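Local atomic coordinates of CDP-glucose-4,6-dehydratase (Yersinia pseudotuberculosis, PDB entry 1RKX), a protein that catalyses the NAD-dependent conversion of CDP-D-glucose to CDP-4-dehydro-6-deoxy-D-glucose, as a member of the short-chain dehydrogenase/reductase superfamily. Residues V36-T42 / M59-D65; K10-G16 / E82-A88. All coordinates share one frame; numbering follows the deposited sequence.

How the interactions relate
From the N terminus, strand 11-15 runs along the middle of the Rossmann sheet, and the chain then passes through helix 20-31 into strand 35-40. Interaction 1 closes the short loop from there to the outermost strand 60-63, by way of helix 49-52. After helix 69-79 the chain enters strand 83-86, and interaction 2 sets it on the other flank of strand 11-15, so that interaction 1 is nested inside the loop interaction 2 closes. Strands 35-40 and 11-15 are themselves neighbours, joined by backbone bonds such as Val14 N to Lys37 O (2.8 Å). Both contacts end at NAD.

Interaction 1 of 2, residues V36-T42 / M59-D65; sequences VKGYSLT and MQSEIGD. With NAD (nicotinamide-adenine-dinucleotide), chain G.
Tyr39 reaches past Glu62 and Gly64 to Asp65 at the end of two parallel strands, 35-40 and 60-63, which form the outer edge of the Rossmann sheet as a beta-alpha-beta unit. The tight part is the backbone pairing: Gly38 N gives a bond of 2.8 Å to Gln60 O, and Gly64 N bonds to Ser40 O. Because Gly64 carries no side chain, its CA can sit over one face of the Tyr39 ring in a CH-pi contact, 4.1 Å from the centroid. With CG anti to the backbone N (chi1 -175°), the tyrosine ring rises from the face it shares with Lys37 and Glu62 and leans toward the C-terminal end of the strand, until OH donates to Asp65 O at 2.8 Å, arriving above the carbonyl plane. On this face the Glu62 carboxylate is turned 75° from the ring, and its OE1 makes a long salt bridge (3.5 Å) with Lys37 NZ. A water joins the same two atoms, and Ser75 of helix 69-79 binds both. Packing is looser at exposed Ile63 and Thr42, where Ile63 CG2 comes no nearer to Thr42 OG1 than 4.2 Å. Beyond the strand ends, Leu41 lays CG and CD1 against the adenine, while Leu41 N bonds weakly to O2B of the adenosine ribose. Asp65, which also pairs with Arg67, accepts the adenine amino group: NAD N6A lies 2.9 Å from OD1, with an angle of 166° at the hydrogen.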
loop_
_atom_site.group_PDB
_atom_site.type_symbol
_atom_site.label_atom_id
_atom_site.label_comp_id
_atom_site.label_asym_id
_atom_site.label_seq_id
_atom_site.Cartn_x
_atom_site.Cartn_y
_atom_site.Cartn_z
ATOM N N VAL C 36 -17.118 39.754 -2.629
ATOM C CA VAL C 36 -16.578 38.956 -1.538
ATOM C C VAL C 36 -17.012 39.308 -0.124
ATOM O O VAL C 36 -17.139 40.484 0.231
ATOM C CB VAL C 36 -15.036 39.001 -1.564
ATOM C CG1 VAL C 36 -14.467 37.907 -0.667
ATOM C CG2 VAL C 36 -14.531 38.857 -2.999
ATOM N N LYS C 37 -17.225 38.268 0.679
ATOM C CA LYS C 37 -17.580 38.426 2.087
ATOM C C LYS C 37 -16.616 37.552 2.879
ATOM O O LYS C 37 -16.378 36.401 2.519
ATOM C CB LYS C 37 -19.018 37.978 2.372
ATOM C CG LYS C 37 -19.396 38.140 3.852
ATOM C CD LYS C 37 -20.861 37.807 4.132
ATOM C CE LYS C 37 -21.205 38.048 5.602
ATOM N NZ LYS C 37 -22.611 37.674 5.936
ATOM N N GLY C 38 -16.060 38.103 3.950
ATOM C CA GLY C 38 -15.128 37.354 4.770
ATOM C C GLY C 38 -15.651 37.140 6.183
ATOM O O GLY C 38 -16.431 37.944 6.694
ATOM N N TYR C 39 -15.215 36.048 6.808
ATOM C CA TYR C 39 -15.626 35.706 8.172
ATOM C C TYR C 39 -14.382 35.180 8.882
ATOM O O TYR C 39 -13.881 34.106 8.537
ATOM C CB TYR C 39 -16.702 34.619 8.125
ATOM C CG TYR C 39 -17.305 34.248 9.466
ATOM C CD1 TYR C 39 -18.489 34.839 9.909
ATOM C CD2 TYR C 39 -16.703 33.288 10.281
ATOM C CE1 TYR C 39 -19.067 34.478 11.130
ATOM C CE2 TYR C 39 -17.272 32.922 11.510
ATOM C CZ TYR C 39 -18.455 33.522 11.922
ATOM O OH TYR C 39 -19.035 33.162 13.118
ATOM N N SER C 40 -13.882 35.940 9.852
ATOM C CA SER C 40 -12.680 35.563 10.603
ATOM C C SER C 40 -12.671 36.237 11.963
ATOM O O SER C 40 -13.525 37.067 12.272
ATOM C CB SER C 40 -11.407 36.042 9.884
ATOM O OG SER C 40 -11.393 35.737 8.502
ATOM N N LEU C 41 -11.688 35.872 12.776
ATOM C CA LEU C 41 -11.503 36.528 14.060
ATOM C C LEU C 41 -10.661 37.736 13.649
ATOM O O LEU C 41 -10.224 37.821 12.497
ATOM C CB LEU C 41 -10.682 35.662 15.013
ATOM C CG LEU C 41 -11.287 34.355 15.521
ATOM C CD1 LEU C 41 -10.269 33.651 16.410
ATOM C CD2 LEU C 41 -12.565 34.646 16.299
ATOM N N THR C 42 -10.430 38.661 14.571
ATOM C CA THR C 42 -9.615 39.834 14.276
ATOM C C THR C 42 -8.251 39.369 13.751
ATOM O O THR C 42 -7.750 38.323 14.169
ATOM C CB THR C 42 -9.413 40.684 15.549
ATOM O OG1 THR C 42 -10.664 41.274 15.926
ATOM C CG2 THR C 42 -8.384 41.782 15.318
ATOM N N MET C 59 -14.609 44.813 0.351
ATOM C CA MET C 59 -15.435 43.626 0.558
ATOM C C MET C 59 -16.261 43.738 1.834
ATOM O O MET C 59 -16.154 44.716 2.568
ATOM C CB MET C 59 -14.528 42.395 0.675
ATOM C CG MET C 59 -13.653 42.426 1.929
ATOM S SD MET C 59 -12.487 41.043 2.088
ATOM C CE MET C 59 -13.625 39.683 2.450
ATOM N N GLN C 60 -17.093 42.729 2.077
ATOM C CA GLN C 60 -17.896 42.656 3.294
ATOM C C GLN C 60 -16.994 41.931 4.284
ATOM O O GLN C 60 -16.564 40.813 4.017
ATOM C CB GLN C 60 -19.147 41.810 3.081
ATOM C CG GLN C 60 -20.292 42.499 2.384
ATOM C CD GLN C 60 -21.549 41.658 2.416
ATOM O OE1 GLN C 60 -21.987 41.223 3.481
ATOM N NE2 GLN C 60 -22.141 41.426 1.248
ATOM N N SER C 61 -16.709 42.555 5.419
ATOM C CA SER C 61 -15.838 41.945 6.409
ATOM C C SER C 61 -16.564 41.699 7.734
ATOM O O SER C 61 -16.931 42.644 8.436
ATOM C CB SER C 61 -14.626 42.850 6.622
ATOM O OG SER C 61 -13.713 42.305 7.545
ATOM N N GLU C 62 -16.782 40.430 8.070
ATOM C CA GLU C 62 -17.451 40.097 9.323
ATOM C C GLU C 62 -16.491 39.419 10.289
ATOM O O GLU C 62 -15.747 38.508 9.910
ATOM C CB GLU C 62 -18.648 39.172 9.093
ATOM C CG GLU C 62 -19.462 38.937 10.365
ATOM C CD GLU C 62 -20.614 37.974 10.173
ATOM O OE1 GLU C 62 -21.042 37.778 9.020
ATOM O OE2 GLU C 62 -21.103 37.428 11.185
ATOM N N ILE C 63 -16.498 39.875 11.536
ATOM C CA ILE C 63 -15.641 39.282 12.546
ATOM C C ILE C 63 -16.474 38.277 13.337
ATOM O O ILE C 63 -17.488 38.630 13.943
ATOM C CB ILE C 63 -15.072 40.348 13.499
ATOM C CG1 ILE C 63 -14.168 41.315 12.722
ATOM C CG2 ILE C 63 -14.303 39.679 14.628
ATOM C CD1 ILE C 63 -13.045 40.639 11.942
ATOM N N GLY C 64 -16.049 37.017 13.312
ATOM C CA GLY C 64 -16.773 35.981 14.025
ATOM C C GLY C 64 -15.928 34.736 14.192
ATOM O O GLY C 64 -14.927 34.554 13.492
ATOM N N ASP C 65 -16.324 33.881 15.128
ATOM C CA ASP C 65 -15.605 32.643 15.399
ATOM C C ASP C 65 -16.279 31.518 14.620
ATOM O O ASP C 65 -17.500 31.385 14.672
ATOM C CB ASP C 65 -15.665 32.348 16.899
ATOM C CG ASP C 65 -14.616 31.353 17.342
ATOM O OD1 ASP C 65 -14.518 30.270 16.735
ATOM O OD2 ASP C 65 -13.887 31.660 18.313
HETATM P PA NAD G . -3.061 33.089 9.374
HETATM O O1A NAD G . -2.895 32.879 10.828
HETATM O O2A NAD G . -2.438 34.307 8.790
HETATM O O5B NAD G . -4.619 33.097 8.977
HETATM C C5B NAD G . -5.541 32.291 9.749
HETATM C C4B NAD G . -6.966 32.838 9.643
HETATM O O4B NAD G . -7.712 31.929 10.485
HETATM C C3B NAD G . -7.122 34.215 10.271
HETATM O O3B NAD G . -7.839 35.031 9.323
HETATM C C2B NAD G . -7.884 33.915 11.548
HETATM O O2B NAD G . -8.674 35.039 12.028
HETATM C C1B NAD G . -8.678 32.698 11.150
HETATM N N9A NAD G . -9.167 31.949 12.297
HETATM C C8A NAD G . -8.442 31.189 13.177
HETATM N N7A NAD G . -9.182 30.636 14.135
HETATM C C5A NAD G . -10.464 31.070 13.855
HETATM C C6A NAD G . -11.695 30.834 14.505
HETATM N N6A NAD G . -11.880 30.100 15.583
HETATM N N1A NAD G . -12.813 31.419 13.971
HETATM C C2A NAD G . -12.655 32.193 12.848
HETATM N N3A NAD G . -11.569 32.481 12.164
HETATM C C4A NAD G . -10.482 31.881 12.723
HETATM O O3 NAD G . -2.551 31.811 8.637
HETATM P PN NAD G . -2.443 31.461 7.043
HETATM O O1N NAD G . -1.006 31.291 6.805
HETATM O O2N NAD G . -3.040 32.584 6.277
HETATM O O5D NAD G . -3.185 30.067 6.940
HETATM C C5D NAD G . -4.362 30.014 6.126
HETATM C C4D NAD G . -4.893 28.595 6.074
HETATM O O4D NAD G . -3.856 27.833 5.370
HETATM C C3D NAD G . -5.099 27.836 7.385
HETATM O O3D NAD G . -6.161 26.882 7.189
HETATM C C2D NAD G . -3.757 27.137 7.565
HETATM O O2D NAD G . -3.890 26.013 8.451
HETATM C C1D NAD G . -3.457 26.728 6.147
HETATM N N1N NAD G . -2.042 26.437 5.945
HETATM C C2N NAD G . -1.066 27.443 5.842
HETATM C C3N NAD G . 0.362 27.106 5.547
HETATM C C7N NAD G . 1.311 28.224 5.399
HETATM O O7N NAD G . 2.486 27.925 5.132
HETATM N N7N NAD G . 0.964 29.520 5.536
HETATM C C4N NAD G . 0.771 25.650 5.513
HETATM C C5N NAD G . -0.384 24.714 5.669
HETATM C C6N NAD G . -1.638 25.069 5.856
HETATM O O HOH W 1 -23.653 38.598 8.375
#

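Interaction 2 of 2, residues K10-G16 / E82-A88. With NAD (nicotinamide-adenine-dinucleotide), chain G.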
loop_
_atom_site.group_PDB
_atom_site.type_symbol
_atom_site.label_atom_id
_atom_site.label_comp_id
_atom_site.label_asym_id
_atom_site.label_seq_id
_atom_site.Cartn_x
_atom_site.Cartn_y
_atom_site.Cartn_z
ATOM N N LYS C 10 -19.239 37.138 -9.115
ATOM C CA LYS C 10 -19.461 35.918 -8.337
ATOM C C LYS C 10 -19.501 36.239 -6.850
ATOM O O LYS C 10 -18.706 37.043 -6.360
ATOM C CB LYS C 10 -18.349 34.895 -8.597
ATOM C CG LYS C 10 -18.363 34.262 -9.982
ATOM C CD LYS C 10 -19.593 33.394 -10.184
ATOM C CE LYS C 10 -19.551 32.655 -11.511
ATOM N NZ LYS C 10 -19.491 33.594 -12.678
ATOM N N ARG C 11 -20.431 35.618 -6.135
ATOM C CA ARG C 11 -20.547 35.841 -4.701
ATOM C C ARG C 11 -19.648 34.811 -4.019
ATOM O O ARG C 11 -19.953 33.621 -4.002
ATOM C CB ARG C 11 -22.003 35.676 -4.252
ATOM C CG ARG C 11 -22.971 36.619 -4.960
ATOM C CD ARG C 11 -24.396 36.447 -4.459
ATOM N NE ARG C 11 -24.590 37.004 -3.123
ATOM C CZ ARG C 11 -24.579 38.304 -2.840
ATOM N NH1 ARG C 11 -24.381 39.197 -3.801
ATOM N NH2 ARG C 11 -24.773 38.717 -1.592
ATOM N N VAL C 12 -18.539 35.287 -3.462
ATOM C CA VAL C 12 -17.560 34.416 -2.816
ATOM C C VAL C 12 -17.440 34.680 -1.317
ATOM O O VAL C 12 -17.242 35.820 -0.884
ATOM C CB VAL C 12 -16.169 34.591 -3.481
ATOM C CG1 VAL C 12 -15.193 33.536 -2.963
ATOM C CG2 VAL C 12 -16.305 34.498 -4.992
ATOM N N PHE C 13 -17.555 33.610 -0.536
ATOM C CA PHE C 13 -17.470 33.680 0.917
ATOM C C PHE C 13 -16.112 33.106 1.315
ATOM O O PHE C 13 -15.780 31.985 0.943
ATOM C CB PHE C 13 -18.595 32.844 1.535
ATOM C CG PHE C 13 -18.733 33.007 3.028
ATOM C CD1 PHE C 13 -19.435 34.082 3.562
ATOM C CD2 PHE C 13 -18.186 32.067 3.897
ATOM C CE1 PHE C 13 -19.594 34.221 4.947
ATOM C CE2 PHE C 13 -18.336 32.193 5.282
ATOM C CZ PHE C 13 -19.042 33.272 5.808
ATOM N N VAL C 14 -15.335 33.872 2.072
ATOM C CA VAL C 14 -14.009 33.432 2.484
ATOM C C VAL C 14 -13.790 33.459 3.996
ATOM O O VAL C 14 -13.794 34.529 4.600
ATOM C CB VAL C 14 -12.913 34.327 1.848
ATOM C CG1 VAL C 14 -11.527 33.846 2.286
ATOM C CG2 VAL C 14 -13.040 34.321 0.327
ATOM N N THR C 15 -13.600 32.295 4.616
ATOM C CA THR C 15 -13.322 32.296 6.048
ATOM C C THR C 15 -11.820 32.498 6.144
ATOM O O THR C 15 -11.073 32.033 5.274
ATOM C CB THR C 15 -13.701 30.959 6.750
ATOM O OG1 THR C 15 -12.878 29.891 6.253
ATOM C CG2 THR C 15 -15.167 30.632 6.520
ATOM N N GLY C 16 -11.372 33.198 7.181
ATOM C CA GLY C 16 -9.951 33.435 7.344
ATOM C C GLY C 16 -9.412 34.546 6.455
ATOM O O GLY C 16 -8.217 34.579 6.153
ATOM N N GLU C 82 -21.971 31.506 -3.846
ATOM C CA GLU C 82 -22.006 30.466 -4.872
ATOM C C GLU C 82 -20.688 29.708 -4.756
ATOM O O GLU C 82 -20.570 28.563 -5.188
ATOM C CB GLU C 82 -22.058 31.068 -6.272
ATOM C CG GLU C 82 -23.112 32.114 -6.513
ATOM C CD GLU C 82 -22.887 32.797 -7.848
ATOM O OE1 GLU C 82 -23.018 32.109 -8.886
ATOM O OE2 GLU C 82 -22.561 34.007 -7.849
ATOM N N ILE C 83 -19.695 30.380 -4.189
ATOM C CA ILE C 83 -18.372 29.799 -4.017
ATOM C C ILE C 83 -17.855 30.083 -2.612
ATOM O O ILE C 83 -17.965 31.207 -2.110
ATOM C CB ILE C 83 -17.375 30.381 -5.044
ATOM C CG1 ILE C 83 -17.880 30.123 -6.466
ATOM C CG2 ILE C 83 -15.999 29.740 -4.859
ATOM C CD1 ILE C 83 -17.045 30.792 -7.550
ATOM N N VAL C 84 -17.280 29.062 -1.986
ATOM C CA VAL C 84 -16.751 29.201 -0.641
ATOM C C VAL C 84 -15.314 28.700 -0.525
ATOM O O VAL C 84 -14.984 27.622 -1.013
ATOM C CB VAL C 84 -17.594 28.409 0.381
ATOM C CG1 VAL C 84 -16.953 28.514 1.765
ATOM C CG2 VAL C 84 -19.026 28.932 0.406
ATOM N N PHE C 85 -14.468 29.499 0.114
ATOM C CA PHE C 85 -13.079 29.127 0.370
ATOM C C PHE C 85 -12.939 29.114 1.887
ATOM O O PHE C 85 -13.074 30.158 2.538
ATOM C CB PHE C 85 -12.099 30.152 -0.206
ATOM C CG PHE C 85 -11.985 30.120 -1.704
ATOM C CD1 PHE C 85 -12.747 30.980 -2.491
ATOM C CD2 PHE C 85 -11.098 29.244 -2.329
ATOM C CE1 PHE C 85 -12.624 30.972 -3.887
ATOM C CE2 PHE C 85 -10.964 29.224 -3.723
ATOM C CZ PHE C 85 -11.729 30.093 -4.504
ATOM N N HIS C 86 -12.687 27.938 2.456
ATOM C CA HIS C 86 -12.537 27.823 3.900
ATOM C C HIS C 86 -11.062 27.824 4.273
ATOM O O HIS C 86 -10.373 26.815 4.112
ATOM C CB HIS C 86 -13.223 26.542 4.395
ATOM C CG HIS C 86 -13.068 26.291 5.867
ATOM N ND1 HIS C 86 -13.293 27.264 6.818
ATOM C CD2 HIS C 86 -12.721 25.172 6.548
ATOM C CE1 HIS C 86 -13.087 26.756 8.022
ATOM N NE2 HIS C 86 -12.740 25.488 7.886
ATOM N N MET C 87 -10.577 28.962 4.763
ATOM C CA MET C 87 -9.182 29.075 5.155
ATOM C C MET C 87 -8.964 29.351 6.634
ATOM O O MET C 87 -7.827 29.355 7.099
ATOM C CB MET C 87 -8.479 30.149 4.324
ATOM C CG MET C 87 -8.256 29.726 2.884
ATOM S SD MET C 87 -6.957 30.659 2.062
ATOM C CE MET C 87 -7.870 32.053 1.533
ATOM N N ALA C 88 -10.044 29.581 7.374
ATOM C CA ALA C 88 -9.926 29.853 8.800
ATOM C C ALA C 88 -9.508 28.588 9.546
ATOM O O ALA C 88 -10.073 27.510 9.339
ATOM C CB ALA C 88 -11.250 30.375 9.356
HETATM P PA NAD G . -3.061 33.089 9.374
HETATM O O1A NAD G . -2.895 32.879 10.828
HETATM O O2A NAD G . -2.438 34.307 8.790
HETATM O O5B NAD G . -4.619 33.097 8.977
HETATM C C5B NAD G . -5.541 32.291 9.749
HETATM C C4B NAD G . -6.966 32.838 9.643
HETATM O O4B NAD G . -7.712 31.929 10.485
HETATM C C3B NAD G . -7.122 34.215 10.271
HETATM O O3B NAD G . -7.839 35.031 9.323
HETATM C C2B NAD G . -7.884 33.915 11.548
HETATM O O2B NAD G . -8.674 35.039 12.028
HETATM C C1B NAD G . -8.678 32.698 11.150
HETATM N N9A NAD G . -9.167 31.949 12.297
HETATM C C8A NAD G . -8.442 31.189 13.177
HETATM N N7A NAD G . -9.182 30.636 14.135
HETATM C C5A NAD G . -10.464 31.070 13.855
HETATM C C6A NAD G . -11.695 30.834 14.505
HETATM N N6A NAD G . -11.880 30.100 15.583
HETATM N N1A NAD G . -12.813 31.419 13.971
HETATM C C2A NAD G . -12.655 32.193 12.848
HETATM N N3A NAD G . -11.569 32.481 12.164
HETATM C C4A NAD G . -10.482 31.881 12.723
HETATM O O3 NAD G . -2.551 31.811 8.637
HETATM P PN NAD G . -2.443 31.461 7.043
HETATM O O1N NAD G . -1.006 31.291 6.805
HETATM O O2N NAD G . -3.040 32.584 6.277
HETATM O O5D NAD G . -3.185 30.067 6.940
HETATM C C5D NAD G . -4.362 30.014 6.126
HETATM C C4D NAD G . -4.893 28.595 6.074
HETATM O O4D NAD G . -3.856 27.833 5.370
HETATM C C3D NAD G . -5.099 27.836 7.385
HETATM O O3D NAD G . -6.161 26.882 7.189
HETATM C C2D NAD G . -3.757 27.137 7.565
HETATM O O2D NAD G . -3.890 26.013 8.451
HETATM C C1D NAD G . -3.457 26.728 6.147
HETATM N N1N NAD G . -2.042 26.437 5.945
HETATM C C2N NAD G . -1.066 27.443 5.842
HETATM C C3N NAD G . 0.362 27.106 5.547
HETATM C C7N NAD G . 1.311 28.224 5.399
HETATM O O7N NAD G . 2.486 27.925 5.132
HETATM N N7N NAD G . 0.964 29.520 5.536
HETATM C C4N NAD G . 0.771 25.650 5.513
HETATM C C5N NAD G . -0.384 24.714 5.669
HETATM C C6N NAD G . -1.638 25.069 5.856
#
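Thr15 OG1 is gripped by three groups of segment 82-88: His86 ND1 at 2.7 Å, Ala88 N at 3.1 Å and, through a weak, bent bond, Met87 N. The hydroxyl stands between its own backbone N and carbonyl carbon (chi1 65°), which turns it across to the neighbouring strand and into the turn beyond it. It meets the imidazole at the ring edge, near the ring plane, and the almost straight bond from Ala88 N (169°) holds the turn against the same hydroxyl. Met87 N also donates to Thr15 O, from above the carbonyl plane. Behind this cluster, strands 11-15 and 83-86 run parallel in the centre of the Rossmann sheet, with Phe13 N bonded to Ile83 O and Phe85 N to Phe13 O. On the face of Val12 and Val14, Val12 CG1 abuts the edge of the Phe85 ring, 3.6 Å from CD1, and Val14 CG1 lies alongside the methyl of Met87; Leu25 and Leu29 of helix 20-31 cover this layer. At the other end Arg11 O takes two donors, Glu82 N and Ile83 N. Arg11 N donates to Glu82 OE2 (3.2 Å), meeting it on the anti side but well out of the carboxylate plane, while OE1 turns to Tyr250. Past the strand ends, Met87 O accepts from O3D of the nicotinamide ribose at 3.0 Å, and Ala88 CB packs against N3A of the adenine. The hydroxyl of Thr15 thus gives buried backbone N-H groups an acceptor and ties the cofactor-binding turn, with the Met87 carbonyl directed at the nicotinamide ribose, to the central strand.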